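28 kDa product (Pseudomonas syringae pv. phaseolicola, PDB 1UKF) acts as a papain-like cysteine protease, the autocleaved product of an avirulence effector, inside infected plant cells, where it interacts with PBS1. Local coordinates at residues Ser6-Asp11 against Asp33-Met38. Sequence-based numbering, arbitrary orientation.
Sequences SVASRD and DAESRM
Ala8 and Ala34 meet methyl to methyl, their CB atoms 3.6 Å apart, and small residues at both positions let the edge strand 6-9 lie close against the first turn of helix 34-41. Ala8 CB also touches CG of Met38, one turn further on, at 3.5 Å. Val7 adds its CG2 branch, placed between its own backbone N and carbonyl carbon (chi1 -70°), which reaches Ala34 CB at 3.5 Å. Glu35, bent at chi2, brings its carboxylate back to the strand from an exposed helix position; OE2 closes on Val7 O at 2.8 Å, two acceptors without a hydrogen bond unless the carboxylate is perhaps protonated. Val7 and Ala8 both face Glu152 of strand 151-156 in a classic beta bulge, where the outermost strand of this papain-like fold's antiparallel sheet turns a corner and presents Ala8 to the helix. Asp33 and Ser36 close the helix start as a capping box, Ser36 N donating to Asp33 OD1 at 2.9 Å. Met38, long and flexible, touches Trp25 of helix 18-27, its side chain about 8 Å from that of active-site Asp147.

Looser is the pairing of Arg10 with Glu35 OE1: the salt bridge to NH2 is long, 3.7 Å, and one water fills in, accepting from NH2 and donating to Ser9 O and Glu35 OE1. Arg10's long chain, bent at chi2 and chi3, lets its flat guanidinium cover Met38, whose CB sits over the centre of one face, 3.7 Å from its plane, while its N-H groups serve carboxylates and water. Its strongest polar partner is Asp42, which NH1 meets in a salt bridge, as it does Asp39.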
loop_
_atom_site.group_PDB
_atom_site.type_symbol
_atom_site.label_atom_id
_atom_site.label_comp_id
_atom_site.label_asym_id
_atom_site.label_seq_id
_atom_site.Cartn_x
_atom_site.Cartn_y
_atom_site.Cartn_z
ATOM N N SER A 6 -10.304 7.771 -8.803
ATOM C CA SER A 6 -9.313 7.241 -9.730
ATOM C C SER A 6 -8.648 8.308 -10.591
ATOM O O SER A 6 -9.327 9.145 -11.190
ATOM C CB SER A 6 -9.955 6.199 -10.649
ATOM O OG SER A 6 -9.021 5.743 -11.610
ATOM N N VAL A 7 -7.320 8.286 -10.653
ATOM C CA VAL A 7 -6.595 9.234 -11.492
ATOM C C VAL A 7 -5.819 8.499 -12.586
ATOM O O VAL A 7 -5.490 9.077 -13.622
ATOM C CB VAL A 7 -5.630 10.135 -10.676
ATOM C CG1 VAL A 7 -6.427 11.113 -9.838
ATOM C CG2 VAL A 7 -4.720 9.297 -9.798
ATOM N N ALA A 8 -5.528 7.223 -12.353
ATOM C CA ALA A 8 -4.821 6.404 -13.334
ATOM C C ALA A 8 -5.102 4.933 -13.056
ATOM O O ALA A 8 -4.429 4.298 -12.242
ATOM C CB ALA A 8 -3.320 6.678 -13.279
ATOM N N SER A 9 -6.111 4.401 -13.735
ATOM C CA SER A 9 -6.505 3.009 -13.577
ATOM C C SER A 9 -5.514 2.093 -14.287
ATOM O O SER A 9 -5.171 2.317 -15.452
ATOM C CB SER A 9 -7.905 2.800 -14.152
ATOM O OG SER A 9 -8.305 1.448 -14.035
ATOM N N ARG A 10 -5.051 1.063 -13.587
ATOM C CA ARG A 10 -4.104 0.122 -14.168
ATOM C C ARG A 10 -3.879 -1.058 -13.234
ATOM O O ARG A 10 -3.436 -0.884 -12.099
ATOM C CB ARG A 10 -2.760 0.808 -14.433
ATOM C CG ARG A 10 -1.930 0.162 -15.550
ATOM C CD ARG A 10 -2.530 0.480 -16.922
ATOM N NE ARG A 10 -2.577 1.925 -17.136
ATOM C CZ ARG A 10 -1.543 2.656 -17.539
ATOM N NH1 ARG A 10 -0.375 2.081 -17.793
ATOM N NH2 ARG A 10 -1.667 3.971 -17.657
ATOM N N ASP A 11 -4.201 -2.258 -13.707
ATOM C CA ASP A 11 -3.968 -3.461 -12.922
ATOM C C ASP A 11 -2.563 -3.907 -13.309
ATOM O O ASP A 11 -2.361 -4.481 -14.382
ATOM C CB ASP A 11 -4.978 -4.547 -13.289
ATOM C CG ASP A 11 -4.734 -5.849 -12.543
ATOM O OD1 ASP A 11 -3.686 -5.981 -11.873
ATOM O OD2 ASP A 11 -5.595 -6.751 -12.635
ATOM N N ASP A 33 3.289 12.298 -13.616
ATOM C CA ASP A 33 1.902 12.342 -13.175
ATOM C C ASP A 33 1.422 10.913 -12.946
ATOM O O ASP A 33 2.167 9.959 -13.173
ATOM C CB ASP A 33 1.009 13.057 -14.199
ATOM C CG ASP A 33 1.221 12.561 -15.613
ATOM O OD1 ASP A 33 1.281 11.334 -15.822
ATOM O OD2 ASP A 33 1.313 13.408 -16.528
ATOM N N ALA A 34 0.185 10.762 -12.490
ATOM C CA ALA A 34 -0.359 9.439 -12.210
ATOM C C ALA A 34 -0.251 8.484 -13.396
ATOM O O ALA A 34 0.133 7.324 -13.231
ATOM C CB ALA A 34 -1.809 9.556 -11.764
ATOM N N GLU A 35 -0.589 8.967 -14.589
ATOM C CA GLU A 35 -0.529 8.137 -15.788
ATOM C C GLU A 35 0.883 7.645 -16.083
ATOM O O GLU A 35 1.085 6.464 -16.384
ATOM C CB GLU A 35 -1.054 8.911 -17.001
ATOM C CG GLU A 35 -2.517 9.300 -16.911
ATOM C CD GLU A 35 -3.433 8.099 -16.806
ATOM O OE1 GLU A 35 -3.375 7.225 -17.696
ATOM O OE2 GLU A 35 -4.215 8.029 -15.835
ATOM N N SER A 36 1.862 8.542 -16.004
ATOM C CA SER A 36 3.234 8.146 -16.281
ATOM C C SER A 36 3.753 7.195 -15.206
ATOM O O SER A 36 4.583 6.335 -15.492
ATOM C CB SER A 36 4.150 9.374 -16.410
ATOM O OG SER A 36 4.256 10.092 -15.197
ATOM N N ARG A 37 3.260 7.335 -13.977
ATOM C CA ARG A 37 3.694 6.443 -12.905
ATOM C C ARG A 37 3.154 5.041 -13.160
ATOM O O ARG A 37 3.849 4.050 -12.934
ATOM C CB ARG A 37 3.228 6.961 -11.539
ATOM C CG ARG A 37 3.994 8.199 -11.077
ATOM C CD ARG A 37 3.747 8.516 -9.610
ATOM N NE ARG A 37 2.455 9.146 -9.353
ATOM C CZ ARG A 37 2.189 10.432 -9.570
ATOM N NH1 ARG A 37 3.124 11.234 -10.059
ATOM N NH2 ARG A 37 0.995 10.923 -9.266
ATOM N N MET A 38 1.921 4.953 -13.645
ATOM C CA MET A 38 1.357 3.645 -13.938
ATOM C C MET A 38 2.043 3.048 -15.171
ATOM O O MET A 38 2.236 1.834 -15.249
ATOM C CB MET A 38 -0.157 3.740 -14.140
ATOM C CG MET A 38 -0.910 4.145 -12.870
ATOM S SD MET A 38 -0.586 3.089 -11.417
ATOM C CE MET A 38 0.654 4.061 -10.547
HETATM O O HOH W 1 -4.538 4.354 -17.047
#